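Long-range contacts in Emp47p (form2) (Saccharomyces cerevisiae, PDB 2A6Z), which acts as a Ca2+-independent, carbohydrate-binding cargo receptor involved in glycoprotein secretion and probably required for exit of Emp46p from the endoplasmic reticulum: residues Trp26-Gln31 with Gly49-Lys54; Phe69-Tyr74 with Asn207-Glu212. All blocks are in the same frame, centred on the assembly; numbering follows the deposited sequence.

Contact 1 (Trp26-Gln31 with Gly49-Lys54); sequences WQTGEQ and GSLWLK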
loop_
_atom_site.group_PDB
_atom_site.type_symbol
_atom_site.label_atom_id
_atom_site.label_comp_id
_atom_site.label_asym_id
_atom_site.label_seq_id
_atom_site.Cartn_x
_atom_site.Cartn_y
_atom_site.Cartn_z
ATOM N N TRP A 26 1.118 -6.905 13.668
ATOM C CA TRP A 26 0.950 -5.585 13.033
ATOM C C TRP A 26 0.896 -4.496 14.069
ATOM O O TRP A 26 0.487 -4.696 15.241
ATOM C CB TRP A 26 -0.380 -5.520 12.250
ATOM C CG TRP A 26 -0.347 -6.390 11.021
ATOM C CD1 TRP A 26 -0.587 -7.742 10.972
ATOM C CD2 TRP A 26 -0.049 -6.000 9.669
ATOM N NE1 TRP A 26 -0.457 -8.218 9.678
ATOM C CE2 TRP A 26 -0.129 -7.159 8.850
ATOM C CE3 TRP A 26 0.271 -4.790 9.078
ATOM C CZ2 TRP A 26 0.100 -7.111 7.483
ATOM C CZ3 TRP A 26 0.500 -4.728 7.709
ATOM C CH2 TRP A 26 0.424 -5.887 6.916
ATOM N N GLN A 27 1.263 -3.265 13.631
ATOM C CA GLN A 27 1.224 -2.097 14.501
ATOM C C GLN A 27 0.496 -0.966 13.777
ATOM O O GLN A 27 0.886 -0.552 12.683
ATOM C CB GLN A 27 2.672 -1.689 14.853
ATOM C CG GLN A 27 2.714 -0.430 15.783
ATOM C CD GLN A 27 2.090 -0.758 17.099
ATOM O OE1 GLN A 27 2.569 -1.671 17.761
ATOM N NE2 GLN A 27 1.038 -0.017 17.438
ATOM N N THR A 28 -0.553 -0.429 14.377
ATOM C CA THR A 28 -1.191 0.788 13.911
ATOM C C THR A 28 -0.412 1.998 14.372
ATOM O O THR A 28 0.275 1.976 15.412
ATOM C CB THR A 28 -2.641 0.904 14.388
ATOM O OG1 THR A 28 -2.675 0.716 15.836
ATOM C CG2 THR A 28 -3.576 -0.124 13.792
ATOM N N GLY A 29 -0.545 3.089 13.613
ATOM C CA GLY A 29 0.100 4.340 13.978
ATOM C C GLY A 29 -0.846 5.496 13.688
ATOM O O GLY A 29 -1.802 5.401 12.904
ATOM N N GLU A 30 -0.490 6.615 14.275
ATOM C CA GLU A 30 -1.190 7.870 14.060
ATOM C C GLU A 30 -2.621 7.588 14.498
ATOM O O GLU A 30 -2.752 7.044 15.618
ATOM C CB GLU A 30 -0.997 8.568 12.708
ATOM C CG GLU A 30 0.449 8.893 12.446
ATOM C CD GLU A 30 1.310 7.649 12.184
ATOM O OE1 GLU A 30 0.801 6.848 11.374
ATOM O OE2 GLU A 30 2.398 7.568 12.758
ATOM N N GLN A 31 -3.625 7.901 13.717
ATOM C CA GLN A 31 -4.991 7.711 14.114
ATOM C C GLN A 31 -5.647 6.518 13.454
ATOM O O GLN A 31 -6.876 6.399 13.438
ATOM C CB GLN A 31 -5.734 9.033 13.980
ATOM C CG GLN A 31 -5.259 10.107 14.968
ATOM C CD GLN A 31 -5.563 9.832 16.421
ATOM O OE1 GLN A 31 -6.729 9.681 16.785
ATOM N NE2 GLN A 31 -4.469 9.784 17.202
ATOM N N GLY A 49 -3.235 7.811 9.099
ATOM C CA GLY A 49 -3.168 6.506 9.765
ATOM C C GLY A 49 -2.115 5.662 9.073
ATOM O O GLY A 49 -1.870 5.794 7.859
ATOM N N SER A 50 -1.502 4.741 9.839
ATOM C CA SER A 50 -0.544 3.784 9.308
ATOM C C SER A 50 -0.793 2.404 9.880
ATOM O O SER A 50 -1.335 2.240 10.977
ATOM C CB SER A 50 0.898 4.217 9.548
ATOM O OG SER A 50 1.149 4.275 10.936
ATOM N N LEU A 51 -0.329 1.414 9.142
ATOM C CA LEU A 51 -0.494 0.006 9.527
ATOM C C LEU A 51 0.699 -0.749 8.951
ATOM O O LEU A 51 0.775 -0.864 7.705
ATOM C CB LEU A 51 -1.803 -0.511 9.018
ATOM C CG LEU A 51 -2.064 -2.018 9.229
ATOM C CD1 LEU A 51 -2.146 -2.361 10.710
ATOM C CD2 LEU A 51 -3.313 -2.437 8.478
ATOM N N TRP A 52 1.642 -1.198 9.768
ATOM C CA TRP A 52 2.849 -1.831 9.323
ATOM C C TRP A 52 3.075 -3.143 10.047
ATOM O O TRP A 52 2.745 -3.289 11.237
ATOM C CB TRP A 52 4.052 -0.977 9.612
ATOM C CG TRP A 52 4.186 0.332 8.863
ATOM C CD1 TRP A 52 3.653 1.539 9.231
ATOM C CD2 TRP A 52 4.921 0.563 7.638
ATOM N NE1 TRP A 52 4.001 2.514 8.296
ATOM C CE2 TRP A 52 4.784 1.942 7.328
ATOM C CE3 TRP A 52 5.704 -0.275 6.803
ATOM C CZ2 TRP A 52 5.379 2.495 6.199
ATOM C CZ3 TRP A 52 6.292 0.304 5.677
ATOM C CH2 TRP A 52 6.118 1.673 5.395
ATOM N N LEU A 53 3.732 -4.084 9.380
ATOM C CA LEU A 53 4.202 -5.297 10.048
ATOM C C LEU A 53 5.298 -4.923 11.050
ATOM O O LEU A 53 6.181 -4.114 10.770
ATOM C CB LEU A 53 4.704 -6.319 9.015
ATOM C CG LEU A 53 3.504 -7.079 8.394
ATOM C CD1 LEU A 53 3.789 -7.524 6.971
ATOM C CD2 LEU A 53 3.118 -8.272 9.260
ATOM N N LYS A 54 5.224 -5.586 12.242
ATOM C CA LYS A 54 6.266 -5.347 13.239
ATOM C C LYS A 54 7.637 -5.903 12.905
ATOM O O LYS A 54 8.651 -5.363 13.389
ATOM C CB LYS A 54 5.799 -5.963 14.571
ATOM C CG LYS A 54 4.685 -5.186 15.215
ATOM C CD LYS A 54 4.340 -5.847 16.543
ATOM C CE LYS A 54 3.119 -5.282 17.233
ATOM N NZ LYS A 54 2.873 -6.118 18.485
HETATM O O HOH W 1 2.210 1.959 12.231
#

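Contact 2 (Phe69-Tyr74 with Asn207-Glu212); sequences FRSVGY and NAESFE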
loop_
_atom_site.group_PDB
_atom_site.type_symbol
_atom_site.label_atom_id
_atom_site.label_comp_id
_atom_site.label_asym_id
_atom_site.label_seq_id
_atom_site.Cartn_x
_atom_site.Cartn_y
_atom_site.Cartn_z
ATOM N N PHE A 69 -8.777 -3.393 0.171
ATOM C CA PHE A 69 -8.994 -2.057 0.774
ATOM C C PHE A 69 -10.187 -1.403 0.126
ATOM O O PHE A 69 -10.627 -1.794 -0.963
ATOM C CB PHE A 69 -7.757 -1.168 0.685
ATOM C CG PHE A 69 -7.660 -0.457 -0.666
ATOM C CD1 PHE A 69 -8.011 0.893 -0.778
ATOM C CD2 PHE A 69 -7.260 -1.133 -1.820
ATOM C CE1 PHE A 69 -7.987 1.536 -1.989
ATOM C CE2 PHE A 69 -7.225 -0.479 -3.026
ATOM C CZ PHE A 69 -7.575 0.858 -3.134
ATOM N N ARG A 70 -10.671 -0.333 0.738
ATOM C CA ARG A 70 -11.690 0.472 0.085
ATOM C C ARG A 70 -11.527 1.928 0.546
ATOM O O ARG A 70 -10.840 2.235 1.504
ATOM C CB ARG A 70 -13.126 -0.015 0.359
ATOM C CG ARG A 70 -13.559 0.166 1.830
ATOM C CD ARG A 70 -14.965 -0.394 1.990
ATOM N NE ARG A 70 -15.387 -0.090 3.384
ATOM C CZ ARG A 70 -16.562 -0.404 3.849
ATOM N NH1 ARG A 70 -17.438 -1.031 3.095
ATOM N NH2 ARG A 70 -16.853 -0.070 5.107
ATOM N N SER A 71 -12.212 2.782 -0.234
ATOM C CA SER A 71 -12.421 4.182 0.146
ATOM C C SER A 71 -13.915 4.439 0.133
ATOM O O SER A 71 -14.593 4.192 -0.883
ATOM C CB SER A 71 -11.748 5.125 -0.881
ATOM O OG SER A 71 -12.205 6.438 -0.571
ATOM N N VAL A 72 -14.406 4.957 1.276
ATOM C CA VAL A 72 -15.832 5.290 1.379
ATOM C C VAL A 72 -15.970 6.713 1.938
ATOM O O VAL A 72 -15.082 7.233 2.606
ATOM C CB VAL A 72 -16.637 4.283 2.255
ATOM C CG1 VAL A 72 -16.697 2.938 1.532
ATOM C CG2 VAL A 72 -16.013 4.142 3.628
ATOM N N GLY A 73 -17.144 7.293 1.659
ATOM C CA GLY A 73 -17.551 8.524 2.337
ATOM C C GLY A 73 -17.294 9.804 1.595
ATOM O O GLY A 73 -17.749 10.858 2.104
ATOM N N TYR A 74 -16.633 9.769 0.431
ATOM C CA TYR A 74 -16.366 11.011 -0.265
ATOM C C TYR A 74 -16.079 10.728 -1.762
ATOM O O TYR A 74 -15.363 9.817 -2.116
ATOM C CB TYR A 74 -15.125 11.723 0.293
ATOM C CG TYR A 74 -14.910 13.067 -0.338
ATOM C CD1 TYR A 74 -15.758 14.127 -0.021
ATOM C CD2 TYR A 74 -13.901 13.294 -1.266
ATOM C CE1 TYR A 74 -15.604 15.361 -0.579
ATOM C CE2 TYR A 74 -13.765 14.565 -1.830
ATOM C CZ TYR A 74 -14.607 15.587 -1.492
ATOM O OH TYR A 74 -14.430 16.818 -2.065
ATOM N N ASN A 207 -13.240 17.252 3.396
ATOM C CA ASN A 207 -13.673 15.885 3.129
ATOM C C ASN A 207 -13.332 14.977 4.311
ATOM O O ASN A 207 -12.406 15.190 5.079
ATOM C CB ASN A 207 -12.998 15.304 1.831
ATOM C CG ASN A 207 -11.569 14.852 2.088
ATOM O OD1 ASN A 207 -11.378 13.661 2.382
ATOM N ND2 ASN A 207 -10.579 15.718 1.967
ATOM N N ALA A 208 -14.104 13.885 4.385
ATOM C CA ALA A 208 -13.882 12.826 5.349
ATOM C C ALA A 208 -13.679 11.483 4.655
ATOM O O ALA A 208 -14.230 10.454 5.071
ATOM C CB ALA A 208 -15.049 12.718 6.364
ATOM N N GLU A 209 -12.950 11.486 3.531
ATOM C CA GLU A 209 -12.712 10.208 2.862
ATOM C C GLU A 209 -12.082 9.234 3.836
ATOM O O GLU A 209 -11.118 9.551 4.542
ATOM C CB GLU A 209 -11.739 10.473 1.671
ATOM C CG GLU A 209 -11.601 9.213 0.783
ATOM C CD GLU A 209 -10.991 9.475 -0.599
ATOM O OE1 GLU A 209 -10.481 10.613 -0.844
ATOM O OE2 GLU A 209 -10.978 8.531 -1.415
ATOM N N SER A 210 -12.657 8.006 3.807
ATOM C CA SER A 210 -12.242 6.977 4.781
ATOM C C SER A 210 -11.568 5.829 4.052
ATOM O O SER A 210 -12.270 5.043 3.383
ATOM C CB SER A 210 -13.492 6.516 5.555
ATOM O OG SER A 210 -13.076 5.638 6.592
ATOM N N PHE A 211 -10.256 5.757 4.167
ATOM C CA PHE A 211 -9.458 4.668 3.580
ATOM C C PHE A 211 -9.403 3.535 4.599
ATOM O O PHE A 211 -9.044 3.783 5.759
ATOM C CB PHE A 211 -8.048 5.169 3.252
ATOM C CG PHE A 211 -8.006 6.116 2.082
ATOM C CD1 PHE A 211 -8.143 5.624 0.789
ATOM C CD2 PHE A 211 -7.856 7.474 2.297
ATOM C CE1 PHE A 211 -8.078 6.485 -0.306
ATOM C CE2 PHE A 211 -7.751 8.318 1.183
ATOM C CZ PHE A 211 -7.875 7.828 -0.098
ATOM N N GLU A 212 -9.772 2.338 4.174
ATOM C CA GLU A 212 -10.043 1.220 5.090
ATOM C C GLU A 212 -9.410 -0.066 4.557
ATOM O O GLU A 212 -9.445 -0.311 3.335
ATOM C CB GLU A 212 -11.528 1.009 5.246
ATOM C CG GLU A 212 -12.233 2.308 5.643
ATOM C CD GLU A 212 -13.674 2.211 5.981
ATOM O OE1 GLU A 212 -14.278 1.117 5.735
ATOM O OE2 GLU A 212 -14.195 3.228 6.509
HETATM O O HOH W 2 -16.689 13.280 3.223
#

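Contact 1 (Trp26-Gln31 with Gly49-Lys54)
L53 packs over one face of the W26 indole. Its CG stands 3.5 Å from the centroid of the six-membered ring of W26 and only 11° off the ring normal, a CH-pi contact. Its CD2 branch lies over the same face, shifted toward the rim. L51 touches the same ring obliquely, with CG 3.6 Å from W26 CE3. With CG anti to the carbonyl carbon (chi1 -70°), the W26 ring turns back over the neighbouring strand to both leucines.

At the other end, S50 OG donates to E30 OE1 at 2.6 Å, on the syn side of the carboxylate. The E30 chain bends at CB-CG (chi2 70°) and folds back toward S50. Water 1 donates to both S50 OG and Q27 O, each at 2.9 Å, so the serine hydroxyl links carboxylate and water. G29 lies under this hydroxyl, its CA 3.2 Å from S50 OG. N100 also donates to E30 OE1 and K96 forms a salt bridge with OE2, so both carboxylate oxygens have partners beyond S50.

Between these ends runs an antiparallel ladder. Q27 with W52 and G29 with S50 are hydrogen-bonded pairs; Q27 N to W52 O measures 2.8 Å. The extended K54 chain crosses Q27 obliquely and brings CE 3.4 Å from W26 O. K54 NZ bonds N24 O, and the W26 indole N-H bonds S12 O.

The pair forms one edge of a sheet in the legume-like lectin beta sandwich, with strand 26-30 outermost within this chain. Strand 48-58 separates it from strand 192-200, where I195 meets L53, while W52 stacks on W85 of strand 81-88.

Contact 2 (Phe69-Tyr74 with Asn207-Glu212)
R70, S71 and V72 pair with E212, F211 and S210 as antiparallel strands within one sheet of the lectin beta sandwich. R70 with E212 and V72 with S210 are hydrogen-bonded pairs; S210 N to V72 O measures 2.8 Å.

On the face carrying these four side chains, R70 meets E212 side-on in a salt bridge. NE and NH2 of R70 both donate to E212 OE1, each at 2.9 Å. The oxygen lies in the guanidinium plane, but the carboxylate is turned 48° from that plane. NE therefore comes from above the carboxylate plane (44° out of it), while NH2 comes on the syn side. R38 also pairs with OE1. E212 OE2 accepts from S210 OG at 2.7 Å through its anti lone pair. Both carboxylate oxygens are therefore held, which probably stabilises the charged form. V72 CG2 packs 3.5 Å from E212 OE2.

On the other face, S71 OG is anti to the backbone N (chi1 170°), which turns it toward E209. It donates to the anti lone pair of E209 OE2 at 2.6 Å.

Beyond the strands, N207 CB makes a CH-pi contact over the Y74 ring face, 3.4 Å from the ring centroid. N207 OD1 accepts from E209 N in an Asx turn. Water 2 bridges G73 O and A208 N. The Y74 hydroxyl bonds N205.

Strand 63-72 lies between strands 210-220 and 153-164, and strand 38-40 flanks 210-220. F69 reaches the facing sheet, meeting F84 edge-to-face.

Contacts 1 and 2 lie in different sheets of the same lectin sandwich. Their centres are about 17 Å apart, and their nearest atoms about 8 Å, so they do not touch. Contact 1 is at an edge of its sheet; contact 2 is in the interior of the other. The chain passes from strand 48-58 directly to strand 63-72, crossing between the sheets. Strand 81-88, in the sheet of contact 1, supplies an aromatic neighbour to each contact. The C146-C180 disulfide ties the two sheets together at edge strands 144-147 and 178-183; strand 144-147 is the opposite edge of the sheet that holds contact 1.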